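Local atomic coordinates of conserved hypothetical protein (Sulfolobus solfataricus, PDB entry 2FNA), a protein that binds ADP and a magnesium ion and, as an archaeal AAA+ ATPase of the P-loop NTPase class, probably hydrolyses ATP in a process not yet identified. Residues Phe4-Lys9 with Leu246-Phe251; Leu36-Thr41 with Gly240-Trp245; Ala225-Lys230 with Ile252-Lys257; Glu213-Leu218 with Asp231-Tyr236. All coordinates share one frame; numbering follows the deposited sequence.

Interaction 1 (Phe4-Lys9 with Leu246-Phe251); sequences FDTSPK and LTYFGF. With ADP (adenosine-5'-diphosphate), chain D.
Phe4 lays its ring flat on the backbone of Gly250, joining the N-terminal loop to helix 243-256, which belongs to the helical part of this AAA+ fold and lines the ADP pocket. The tight part of the contact is here: Gly250 CA stands over the ring centre in a CH-pi contact, 3.6 Å from the Phe4 centroid and 13° off its normal. A beta-carbon on Gly250 would run into this ring. Phe222 of helix 211-225 also meets the Phe4 ring, edge to face. Beside this contact, Thr247 divides its two branches between loop and nucleotide. Its OG1 sits beside the backbone N (chi1 -58°), which leaves CG2 anti to it and 3.4 Å from Asp5 O; OG1 itself turns to the ribose, 3.4 Å from ADP C1', and bonds to Pro243 O. The Thr6 side is looser and reaches the surface. There Thr6 CG2 rests 4.0 Å from Tyr248 CD1 and a similar distance from Phe251 CB. No hydrogen bond crosses between the segments; the polar bonds lie at the nucleotide, where Ser7 O accepts from ADP O2'. Four acceptors surround Lys9 NZ, more than its three N-H can each serve singly. Leu3 O and Asp5 O (3.0 Å) are two; bends at chi2 and chi4 also bring Lys9 NZ within 2.8 Å of ADP O2' and 2.9 Å of ADP N3.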
# COMPACT_ATOMS: atom_id res chain seq x y z
N PHE A 4 -14.66 5.03 -13.14
CA PHE A 4 -14.94 3.80 -12.40
C PHE A 4 -14.17 2.56 -12.87
O PHE A 4 -14.52 1.46 -12.48
CB PHE A 4 -16.44 3.52 -12.44
CG PHE A 4 -17.29 4.59 -11.81
CD1 PHE A 4 -16.87 5.30 -10.70
CD2 PHE A 4 -18.54 4.87 -12.33
CE1 PHE A 4 -17.68 6.26 -10.15
CE2 PHE A 4 -19.33 5.81 -11.77
CZ PHE A 4 -18.90 6.50 -10.67
N ASP A 5 -13.12 2.70 -13.69
CA ASP A 5 -12.28 1.54 -14.00
C ASP A 5 -11.76 0.87 -12.70
O ASP A 5 -11.23 1.54 -11.79
CB ASP A 5 -11.08 1.92 -14.88
CG ASP A 5 -11.47 2.32 -16.29
OD1 ASP A 5 -12.58 1.95 -16.76
OD2 ASP A 5 -10.65 2.98 -16.94
N THR A 6 -11.98 -0.42 -12.59
CA THR A 6 -11.57 -1.20 -11.45
C THR A 6 -10.16 -1.76 -11.70
O THR A 6 -9.99 -2.97 -12.04
CB THR A 6 -12.55 -2.40 -11.20
OG1 THR A 6 -12.53 -3.25 -12.34
CG2 THR A 6 -13.97 -1.89 -10.91
N SER A 7 -9.21 -0.86 -11.64
CA SER A 7 -7.77 -1.11 -11.59
C SER A 7 -7.15 0.25 -11.20
O SER A 7 -7.83 1.30 -11.26
CB SER A 7 -7.20 -1.68 -12.91
OG SER A 7 -7.38 -0.80 -14.02
N PRO A 8 -5.90 0.25 -10.70
CA PRO A 8 -5.31 1.55 -10.41
C PRO A 8 -5.25 2.47 -11.63
O PRO A 8 -4.90 2.04 -12.72
CB PRO A 8 -3.91 1.15 -9.89
CG PRO A 8 -4.16 -0.18 -9.24
CD PRO A 8 -5.00 -0.85 -10.30
N LYS A 9 -5.59 3.74 -11.44
CA LYS A 9 -5.64 4.69 -12.54
C LYS A 9 -4.21 5.07 -12.87
O LYS A 9 -3.36 5.06 -11.98
CB LYS A 9 -6.43 5.96 -12.18
CG LYS A 9 -7.90 5.70 -11.75
CD LYS A 9 -8.70 4.90 -12.78
CE LYS A 9 -10.22 5.11 -12.57
NZ LYS A 9 -10.80 4.49 -11.29
N LEU A 246 -16.18 2.43 -3.65
CA LEU A 246 -17.08 3.34 -4.36
C LEU A 246 -16.91 3.21 -5.88
O LEU A 246 -17.88 3.30 -6.64
CB LEU A 246 -16.81 4.79 -3.93
CG LEU A 246 -17.32 5.09 -2.51
CD1 LEU A 246 -16.87 6.43 -2.08
CD2 LEU A 246 -18.84 5.02 -2.43
N THR A 247 -15.66 3.03 -6.29
CA THR A 247 -15.30 2.78 -7.69
C THR A 247 -15.95 1.51 -8.25
O THR A 247 -16.49 1.54 -9.34
CB THR A 247 -13.76 2.65 -7.84
OG1 THR A 247 -13.13 3.84 -7.37
CG2 THR A 247 -13.30 2.43 -9.31
N TYR A 248 -15.82 0.39 -7.53
CA TYR A 248 -16.43 -0.87 -7.90
C TYR A 248 -17.96 -0.71 -8.01
O TYR A 248 -18.51 -1.06 -9.00
CB TYR A 248 -16.10 -1.93 -6.85
CG TYR A 248 -16.45 -3.34 -7.27
CD1 TYR A 248 -15.56 -4.10 -8.02
CD2 TYR A 248 -17.66 -3.93 -6.89
CE1 TYR A 248 -15.86 -5.41 -8.40
CE2 TYR A 248 -17.96 -5.24 -7.28
CZ TYR A 248 -17.06 -5.97 -8.03
OH TYR A 248 -17.36 -7.30 -8.45
N PHE A 249 -18.60 -0.13 -6.98
CA PHE A 249 -20.02 0.18 -7.03
C PHE A 249 -20.39 0.94 -8.28
O PHE A 249 -21.34 0.63 -8.94
CB PHE A 249 -20.48 1.02 -5.83
CG PHE A 249 -21.86 1.60 -6.02
CD1 PHE A 249 -22.98 0.81 -5.79
CD2 PHE A 249 -22.03 2.89 -6.49
CE1 PHE A 249 -24.24 1.29 -6.02
CE2 PHE A 249 -23.31 3.37 -6.71
CZ PHE A 249 -24.41 2.56 -6.48
N GLY A 250 -19.63 2.00 -8.58
CA GLY A 250 -19.93 2.82 -9.74
C GLY A 250 -19.84 1.99 -11.00
O GLY A 250 -20.68 2.10 -11.87
N PHE A 251 -18.84 1.12 -11.07
CA PHE A 251 -18.68 0.28 -12.23
C PHE A 251 -19.89 -0.67 -12.37
O PHE A 251 -20.48 -0.76 -13.45
CB PHE A 251 -17.37 -0.52 -12.17
CG PHE A 251 -17.15 -1.38 -13.40
CD1 PHE A 251 -17.83 -2.56 -13.56
CD2 PHE A 251 -16.30 -0.96 -14.41
CE1 PHE A 251 -17.70 -3.34 -14.72
CE2 PHE A 251 -16.15 -1.72 -15.56
CZ PHE A 251 -16.85 -2.93 -15.71
PB ADP D . -4.23 1.55 -3.06
O1B ADP D . -4.23 2.68 -2.08
O2B ADP D . -4.80 0.27 -2.45
O3B ADP D . -2.99 1.35 -3.86
PA ADP D . -5.47 1.90 -5.72
O1A ADP D . -4.68 2.94 -6.44
O2A ADP D . -5.10 0.54 -6.12
O3A ADP D . -5.45 2.01 -4.09
O5' ADP D . -7.00 2.29 -5.92
C5' ADP D . -8.07 1.42 -5.53
C4' ADP D . -9.21 1.51 -6.54
O4' ADP D . -9.93 2.72 -6.41
C3' ADP D . -8.78 1.47 -7.98
O3' ADP D . -9.87 0.92 -8.74
C2' ADP D . -8.64 2.93 -8.36
O2' ADP D . -8.82 3.15 -9.75
C1' ADP D . -9.77 3.52 -7.57
N9 ADP D . -9.55 4.88 -7.08
C8 ADP D . -9.03 5.22 -5.88
N7 ADP D . -9.04 6.54 -5.73
C5 ADP D . -9.56 7.08 -6.86
C6 ADP D . -9.87 8.43 -7.38
N6 ADP D . -9.58 9.52 -6.64
N1 ADP D . -10.44 8.55 -8.60
C2 ADP D . -10.75 7.47 -9.36
N3 ADP D . -10.50 6.21 -8.95
C4 ADP D . -9.93 5.97 -7.74

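Interaction 2 (Leu36-Thr41 with Gly240-Trp245); sequences LGLRRT and GGIPGW. With ADP (adenosine-5'-diphosphate), chain D.
Arg40, Ile242 and Trp245 carry this contact between the nucleotide-binding loop after strand 32-37 and the start of helix 243-256. Arg40 passes over one face of Trp245: CD sits 3.7 Å from the centroid of the six-membered ring in a CH-pi contact, and NE approaches CZ2 to 3.1 Å. The guanidinium is tilted 29° from the indole plane. A bend at chi3 (-75°) folds the group over the ring, and the polar ends are held beyond it, Arg40 NH1 in a salt bridge with Glu277 and Trp245 NE1 by Glu349. Ile242, at the N-cap position, wedges its CG2 3.5 Å from Arg40 CB and its CD1 against the methyl of Thr41. One backbone bond ties the segments, Gly244 N to Arg40 O at 2.9 Å. Leu38-Thr41 forms a type II turn, and at its third residue Arg40 N gives a 2.7 Å bond to ADP O2B, consistent with a P-loop (Walker A) grip on the beta-phosphate. Pro243 CB packs 3.3 Å from N7 of the ADP adenine. Helix 259-282 covers Trp245 through Ala270, Leu273 and Ile274, while Leu206 of the edge strand 202-206 backs Thr41.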
# COMPACT_ATOMS: atom_id res chain seq x y z
N LEU A 36 1.10 7.25 2.07
CA LEU A 36 0.33 6.54 3.08
C LEU A 36 -1.17 6.52 2.77
O LEU A 36 -1.68 7.28 1.94
CB LEU A 36 0.56 7.18 4.46
CG LEU A 36 2.03 7.42 4.86
CD1 LEU A 36 2.13 8.20 6.16
CD2 LEU A 36 2.77 6.12 5.00
N GLY A 37 -1.88 5.64 3.47
CA GLY A 37 -3.31 5.47 3.27
C GLY A 37 -3.70 4.02 3.41
O GLY A 37 -2.91 3.14 3.11
N LEU A 38 -4.92 3.77 3.90
CA LEU A 38 -5.44 2.41 3.96
C LEU A 38 -5.49 1.82 2.58
O LEU A 38 -5.50 2.54 1.56
CB LEU A 38 -6.85 2.41 4.55
CG LEU A 38 -6.95 2.88 6.00
CD1 LEU A 38 -8.44 3.27 6.37
CD2 LEU A 38 -6.44 1.86 6.96
N ARG A 39 -5.56 0.50 2.52
CA ARG A 39 -5.85 -0.14 1.28
C ARG A 39 -7.00 0.53 0.56
O ARG A 39 -7.98 0.96 1.16
CB ARG A 39 -6.17 -1.61 1.47
CG ARG A 39 -5.00 -2.47 1.53
CD ARG A 39 -5.41 -3.92 1.57
NE ARG A 39 -4.62 -4.60 2.57
CZ ARG A 39 -3.35 -4.92 2.44
NH1 ARG A 39 -2.68 -4.64 1.32
NH2 ARG A 39 -2.73 -5.52 3.45
N ARG A 40 -6.84 0.62 -0.76
CA ARG A 40 -7.88 1.09 -1.68
C ARG A 40 -8.20 2.55 -1.59
O ARG A 40 -9.28 2.98 -1.99
CB ARG A 40 -9.15 0.24 -1.52
CG ARG A 40 -8.98 -1.11 -2.10
CD ARG A 40 -10.14 -1.99 -1.70
NE ARG A 40 -10.08 -2.43 -0.30
CZ ARG A 40 -9.31 -3.42 0.14
NH1 ARG A 40 -8.50 -4.08 -0.68
NH2 ARG A 40 -9.37 -3.76 1.42
N THR A 41 -7.22 3.34 -1.13
CA THR A 41 -7.37 4.80 -1.03
C THR A 41 -6.75 5.55 -2.23
O THR A 41 -6.90 6.76 -2.33
CB THR A 41 -6.86 5.37 0.32
OG1 THR A 41 -5.55 4.90 0.58
CG2 THR A 41 -7.79 4.96 1.49
N GLY A 240 -19.65 3.35 2.38
CA GLY A 240 -18.66 4.16 3.09
C GLY A 240 -17.75 4.90 2.14
O GLY A 240 -18.05 5.02 0.94
N GLY A 241 -16.65 5.42 2.67
CA GLY A 241 -15.78 6.35 1.95
C GLY A 241 -14.57 5.79 1.24
O GLY A 241 -13.85 6.52 0.56
N ILE A 242 -14.28 4.50 1.38
CA ILE A 242 -13.09 3.96 0.72
C ILE A 242 -13.21 4.08 -0.80
O ILE A 242 -14.15 3.54 -1.38
CB ILE A 242 -12.81 2.51 1.16
CG1 ILE A 242 -12.35 2.50 2.64
CG2 ILE A 242 -11.80 1.79 0.24
CD1 ILE A 242 -11.00 3.16 2.91
N PRO A 243 -12.28 4.82 -1.45
CA PRO A 243 -12.45 5.03 -2.89
C PRO A 243 -12.62 3.78 -3.74
O PRO A 243 -13.42 3.77 -4.68
CB PRO A 243 -11.18 5.81 -3.29
CG PRO A 243 -10.82 6.56 -2.07
CD PRO A 243 -11.14 5.57 -0.92
N GLY A 244 -11.83 2.75 -3.43
CA GLY A 244 -11.86 1.49 -4.16
C GLY A 244 -13.23 0.84 -4.16
O GLY A 244 -13.65 0.26 -5.17
N TRP A 245 -13.94 0.91 -3.03
CA TRP A 245 -15.26 0.28 -2.98
C TRP A 245 -16.30 1.12 -3.74
O TRP A 245 -17.21 0.58 -4.40
CB TRP A 245 -15.75 0.10 -1.55
CG TRP A 245 -14.91 -0.70 -0.62
CD1 TRP A 245 -14.70 -0.41 0.66
CD2 TRP A 245 -14.24 -1.96 -0.87
NE1 TRP A 245 -13.94 -1.36 1.25
CE2 TRP A 245 -13.64 -2.33 0.34
CE3 TRP A 245 -14.09 -2.80 -1.97
CZ2 TRP A 245 -12.89 -3.49 0.48
CZ3 TRP A 245 -13.34 -3.96 -1.83
CH2 TRP A 245 -12.75 -4.30 -0.62
PB ADP D . -4.23 1.55 -3.06
O1B ADP D . -4.23 2.68 -2.08
O2B ADP D . -4.80 0.27 -2.45
O3B ADP D . -2.99 1.35 -3.86
PA ADP D . -5.47 1.90 -5.72
O1A ADP D . -4.68 2.94 -6.44
O2A ADP D . -5.10 0.54 -6.12
O3A ADP D . -5.45 2.01 -4.09
O5' ADP D . -7.00 2.29 -5.92
C5' ADP D . -8.07 1.42 -5.53
C4' ADP D . -9.21 1.51 -6.54
O4' ADP D . -9.93 2.72 -6.41
C3' ADP D . -8.78 1.47 -7.98
O3' ADP D . -9.87 0.92 -8.74
C2' ADP D . -8.64 2.93 -8.36
O2' ADP D . -8.82 3.15 -9.75
C1' ADP D . -9.77 3.52 -7.57
N9 ADP D . -9.55 4.88 -7.08
C8 ADP D . -9.03 5.22 -5.88
N7 ADP D . -9.04 6.54 -5.73
C5 ADP D . -9.56 7.08 -6.86
C6 ADP D . -9.87 8.43 -7.38
N6 ADP D . -9.58 9.52 -6.64
N1 ADP D . -10.44 8.55 -8.60
C2 ADP D . -10.75 7.47 -9.36
N3 ADP D . -10.50 6.21 -8.95
C4 ADP D . -9.93 5.97 -7.74

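Interaction 3 (Ala225-Lys230 with Ile252-Lys257); sequences ADIDFK and IYLDNK
The Tyr253 ring is enclosed on both faces: the edge of Phe229 stands over one, with CE1 above the ring centre, and Lys257 CA, just past the end of the helix, lies toward the rim of the other. This is a T-shaped aromatic pair, the planes at 90° and the Phe229 and Tyr253 centroids 4.8 Å apart. It pins the loop between helices 211-225 and 232-239 to the C-terminal end of helix 243-256, on the surface of the helical part of the AAA+ fold. At the edge of the tyrosine, near its plane, Ile227 CD1 meets Tyr253 CE2 at 3.7 Å. The same methyl of Ile227 also touches Leu254 CD2 at 3.6 Å, so Ile227 bridges two residues of the helix. Ala225 CB packs on Leu254 CD2 at 3.6 Å, just before Asp226 closes helix 211-225 in a Schellman motif. Phe229, with CG anti to its N (chi1 -163°), turns its ring to Tyr253, while Phe222 of helix 211-225 stacks on it. Were Tyr253 a leucine, the flat face that receives the Phe229 edge would be missing, and the phenylalanine would probably lose its partner on this side, with a bridging water left without its hydroxyl partner. That water donates to Asp228 O at 2.6 Å and lies 2.7 Å from Tyr253 OH.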
# COMPACT_ATOMS: atom_id res chain seq x y z
N ALA A 225 -20.58 9.27 -17.46
CA ALA A 225 -21.27 8.19 -18.21
C ALA A 225 -22.53 8.69 -18.93
O ALA A 225 -23.05 8.03 -19.82
CB ALA A 225 -21.63 7.01 -17.29
N ASP A 226 -23.01 9.86 -18.50
CA ASP A 226 -24.22 10.49 -19.02
C ASP A 226 -25.48 9.74 -18.63
O ASP A 226 -26.36 9.55 -19.46
CB ASP A 226 -24.13 10.65 -20.55
CG ASP A 226 -25.06 11.73 -21.07
OD1 ASP A 226 -25.63 12.49 -20.25
OD2 ASP A 226 -25.21 11.79 -22.31
N ILE A 227 -25.58 9.35 -17.37
CA ILE A 227 -26.74 8.65 -16.84
C ILE A 227 -27.22 9.36 -15.60
O ILE A 227 -26.43 10.03 -14.94
CB ILE A 227 -26.43 7.18 -16.49
CG1 ILE A 227 -25.51 7.08 -15.27
CG2 ILE A 227 -25.83 6.45 -17.71
CD1 ILE A 227 -25.86 5.95 -14.34
N ASP A 228 -28.51 9.24 -15.29
CA ASP A 228 -29.08 9.90 -14.11
C ASP A 228 -28.71 9.09 -12.88
O ASP A 228 -28.47 7.89 -12.96
CB ASP A 228 -30.61 10.04 -14.23
CG ASP A 228 -31.17 11.24 -13.41
OD1 ASP A 228 -30.37 12.07 -12.93
OD2 ASP A 228 -32.40 11.33 -13.28
N PHE A 229 -28.58 9.75 -11.74
CA PHE A 229 -28.47 9.06 -10.47
C PHE A 229 -29.01 9.97 -9.38
O PHE A 229 -28.81 11.17 -9.43
CB PHE A 229 -27.02 8.67 -10.20
CG PHE A 229 -26.87 7.60 -9.14
CD1 PHE A 229 -26.97 6.26 -9.47
CD2 PHE A 229 -26.65 7.94 -7.81
CE1 PHE A 229 -26.84 5.27 -8.50
CE2 PHE A 229 -26.50 6.96 -6.85
CZ PHE A 229 -26.61 5.63 -7.19
N LYS A 230 -29.72 9.41 -8.41
CA LYS A 230 -30.34 10.18 -7.32
C LYS A 230 -29.89 9.79 -5.90
O LYS A 230 -29.73 10.66 -5.02
CB LYS A 230 -31.87 10.09 -7.45
CG LYS A 230 -32.48 11.04 -8.49
N ILE A 252 -20.24 -1.36 -11.28
CA ILE A 252 -21.33 -2.31 -11.31
C ILE A 252 -22.65 -1.63 -11.62
O ILE A 252 -23.45 -2.14 -12.41
CB ILE A 252 -21.48 -3.12 -9.99
CG1 ILE A 252 -20.21 -3.94 -9.70
CG2 ILE A 252 -22.66 -4.05 -10.07
CD1 ILE A 252 -19.84 -4.89 -10.79
N TYR A 253 -22.91 -0.48 -10.99
CA TYR A 253 -24.17 0.21 -11.27
C TYR A 253 -24.27 0.64 -12.74
O TYR A 253 -25.32 0.58 -13.33
CB TYR A 253 -24.36 1.45 -10.38
CG TYR A 253 -25.72 2.06 -10.63
CD1 TYR A 253 -26.84 1.59 -9.98
CD2 TYR A 253 -25.88 3.10 -11.56
CE1 TYR A 253 -28.10 2.12 -10.24
CE2 TYR A 253 -27.13 3.64 -11.81
CZ TYR A 253 -28.23 3.14 -11.14
OH TYR A 253 -29.48 3.66 -11.39
N LEU A 254 -23.17 1.08 -13.32
CA LEU A 254 -23.18 1.42 -14.74
C LEU A 254 -23.46 0.20 -15.59
O LEU A 254 -24.12 0.26 -16.62
CB LEU A 254 -21.84 2.06 -15.14
CG LEU A 254 -21.58 3.50 -14.70
CD1 LEU A 254 -20.31 3.99 -15.34
CD2 LEU A 254 -22.72 4.43 -15.06
N ASP A 255 -22.99 -0.93 -15.12
CA ASP A 255 -23.12 -2.13 -15.89
C ASP A 255 -24.51 -2.71 -15.81
O ASP A 255 -24.97 -3.32 -16.75
CB ASP A 255 -22.11 -3.17 -15.40
CG ASP A 255 -21.99 -4.31 -16.35
OD1 ASP A 255 -21.78 -4.04 -17.56
OD2 ASP A 255 -22.14 -5.46 -15.89
N ASN A 256 -25.17 -2.53 -14.68
CA ASN A 256 -26.45 -3.16 -14.50
C ASN A 256 -27.65 -2.22 -14.18
O ASN A 256 -28.78 -2.58 -14.43
CB ASN A 256 -26.27 -4.27 -13.47
CG ASN A 256 -27.01 -4.01 -12.23
OD1 ASN A 256 -26.72 -3.04 -11.50
ND2 ASN A 256 -28.05 -4.84 -11.98
N LYS A 257 -27.41 -1.02 -13.66
CA LYS A 257 -28.46 -0.01 -13.37
C LYS A 257 -29.51 -0.44 -12.35
O LYS A 257 -30.63 0.07 -12.37
CB LYS A 257 -29.17 0.43 -14.65
CG LYS A 257 -28.25 0.86 -15.78
CD LYS A 257 -27.81 2.28 -15.65
CE LYS A 257 -27.00 2.70 -16.87
NZ LYS A 257 -27.79 2.68 -18.14
O HOH W 1 -29.55 5.56 -13.37

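Interaction 4 (Glu213-Leu218 with Asp231-Tyr236); sequences EAIEFL and DYEVVY
Ile215 and Leu218 both pack on Tyr232, at its beta-carbon and at its ring edge. Tyr232 CB meets Ile215 CG1 at 3.9 Å, and the edge of the ring receives Leu218 CB, 3.7 Å from Tyr232 CD1 and near the ring plane. Further along Leu218, CD1 points tip to tip at Val235 CG1 (3.7 Å). One turn earlier in helix 211-225, Ala214 CB rests against Tyr236 CD1 at 3.6 Å. The extended Ile215 branch ends with CD1 against the Glu233 carboxylate. An alanine at Ile215 would lack this branch, and a gap would probably open between helix 211-225 and both Tyr232 CB and the Glu233 carboxylate. These contacts join two successive helices of the helical part of the AAA+ fold; the axes of the two segments pass 9.6 Å apart with their directions at 120°, and no hydrogen bond crosses between them. In the next shell, Arg211 pairs with Glu233 OE2 in a salt bridge, which probably steadies the carboxylate beside Ile215; a bend at chi2 (-71°) brings it there. Arg219 and Phe222 touch Tyr232 from the following turns of its partner helix, and Phe229 meets its ring. Helix 243-256 packs behind, with Leu246 on Ala214 and Phe249 on Val235.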
# COMPACT_ATOMS: atom_id res chain seq x y z
N GLU A 213 -17.15 14.32 -0.37
CA GLU A 213 -16.23 13.85 -1.43
C GLU A 213 -16.73 12.60 -2.14
O GLU A 213 -16.65 12.48 -3.35
CB GLU A 213 -14.85 13.54 -0.85
CG GLU A 213 -14.01 14.78 -0.61
CD GLU A 213 -12.74 14.50 0.16
OE1 GLU A 213 -12.70 13.52 0.93
OE2 GLU A 213 -11.80 15.30 0.02
N ALA A 214 -17.25 11.66 -1.36
CA ALA A 214 -17.75 10.42 -1.88
C ALA A 214 -18.89 10.69 -2.85
O ALA A 214 -18.92 10.14 -3.97
CB ALA A 214 -18.21 9.52 -0.74
N ILE A 215 -19.81 11.54 -2.43
CA ILE A 215 -20.96 11.96 -3.23
C ILE A 215 -20.49 12.67 -4.50
O ILE A 215 -20.98 12.39 -5.59
CB ILE A 215 -21.91 12.87 -2.37
CG1 ILE A 215 -22.63 11.98 -1.35
CG2 ILE A 215 -22.91 13.63 -3.25
CD1 ILE A 215 -23.36 12.72 -0.30
N GLU A 216 -19.55 13.60 -4.36
CA GLU A 216 -19.01 14.29 -5.52
C GLU A 216 -18.28 13.34 -6.49
O GLU A 216 -18.32 13.56 -7.69
CB GLU A 216 -18.12 15.45 -5.08
CG GLU A 216 -17.63 16.34 -6.22
CD GLU A 216 -18.75 16.84 -7.16
OE1 GLU A 216 -19.88 17.15 -6.69
OE2 GLU A 216 -18.47 16.92 -8.38
N PHE A 217 -17.63 12.30 -5.97
CA PHE A 217 -16.93 11.30 -6.80
C PHE A 217 -17.91 10.54 -7.69
O PHE A 217 -17.71 10.37 -8.90
CB PHE A 217 -16.17 10.33 -5.87
CG PHE A 217 -15.60 9.12 -6.55
CD1 PHE A 217 -14.54 9.27 -7.43
CD2 PHE A 217 -16.10 7.85 -6.31
CE1 PHE A 217 -13.99 8.19 -8.06
CE2 PHE A 217 -15.55 6.76 -6.94
CZ PHE A 217 -14.48 6.92 -7.84
N LEU A 218 -18.98 10.07 -7.07
CA LEU A 218 -20.02 9.31 -7.78
C LEU A 218 -20.72 10.19 -8.79
O LEU A 218 -20.91 9.79 -9.93
CB LEU A 218 -21.05 8.82 -6.79
CG LEU A 218 -20.54 7.72 -5.88
CD1 LEU A 218 -21.63 7.38 -4.97
CD2 LEU A 218 -20.11 6.50 -6.69
N ASP A 231 -29.63 8.50 -5.71
CA ASP A 231 -29.45 7.90 -4.38
C ASP A 231 -28.02 7.96 -3.79
O ASP A 231 -27.53 6.97 -3.25
CB ASP A 231 -29.87 6.44 -4.46
CG ASP A 231 -31.32 6.28 -4.79
OD1 ASP A 231 -32.15 6.61 -3.92
OD2 ASP A 231 -31.61 5.83 -5.92
N TYR A 232 -27.37 9.11 -3.87
CA TYR A 232 -26.00 9.21 -3.41
C TYR A 232 -25.84 8.93 -1.91
O TYR A 232 -24.86 8.35 -1.49
CB TYR A 232 -25.42 10.57 -3.74
CG TYR A 232 -25.33 10.87 -5.21
CD1 TYR A 232 -24.29 10.34 -5.99
CD2 TYR A 232 -26.26 11.69 -5.83
CE1 TYR A 232 -24.21 10.61 -7.36
CE2 TYR A 232 -26.16 11.99 -7.18
CZ TYR A 232 -25.14 11.46 -7.94
OH TYR A 232 -25.08 11.77 -9.28
N GLU A 233 -26.82 9.34 -1.10
CA GLU A 233 -26.69 9.25 0.36
C GLU A 233 -26.75 7.82 0.83
O GLU A 233 -25.99 7.43 1.72
CB GLU A 233 -27.79 10.04 1.07
CG GLU A 233 -27.75 11.52 0.82
CD GLU A 233 -26.60 12.18 1.50
OE1 GLU A 233 -26.22 11.75 2.61
OE2 GLU A 233 -26.06 13.13 0.91
N VAL A 234 -27.64 7.03 0.26
CA VAL A 234 -27.72 5.63 0.64
C VAL A 234 -26.45 4.88 0.22
O VAL A 234 -26.03 3.96 0.92
CB VAL A 234 -28.99 4.90 0.10
CG1 VAL A 234 -28.98 4.80 -1.39
CG2 VAL A 234 -29.10 3.51 0.72
N VAL A 235 -25.85 5.28 -0.90
CA VAL A 235 -24.63 4.62 -1.33
C VAL A 235 -23.55 4.90 -0.29
O VAL A 235 -22.93 3.97 0.18
CB VAL A 235 -24.16 5.05 -2.74
CG1 VAL A 235 -22.81 4.37 -3.09
CG2 VAL A 235 -25.18 4.68 -3.79
N TYR A 236 -23.35 6.16 0.10
CA TYR A 236 -22.37 6.48 1.15
C TYR A 236 -22.67 5.75 2.48
O TYR A 236 -21.75 5.24 3.14
CB TYR A 236 -22.26 7.99 1.39
CG TYR A 236 -21.20 8.32 2.44
CD1 TYR A 236 -19.84 8.17 2.18
CD2 TYR A 236 -21.59 8.74 3.71
CE1 TYR A 236 -18.90 8.44 3.18
CE2 TYR A 236 -20.66 9.02 4.68
CZ TYR A 236 -19.33 8.89 4.42
OH TYR A 236 -18.43 9.17 5.43

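Overall arrangement
Interactions 2, 1 and 3, in that order, follow helix 243-256 from its start to its end, and interaction 4 joins the two helices that precede it. Interaction 2 is the buried one, at the nucleotide, and it alone has a direct hydrogen bond between its segments. Interaction 1, partly buried, shares ADP with it, gripping the ribose and adenine rather than the beta-phosphate; its two segments meet without hydrogen bonds. Interaction 4 is partly buried aliphatic and aromatic packing, interaction 3 an aromatic surface contact with a bridging water. Phe249 links these outer contacts, touching both Phe229 and Val235, while Phe217, itself in the ADP pocket, packs on Thr247.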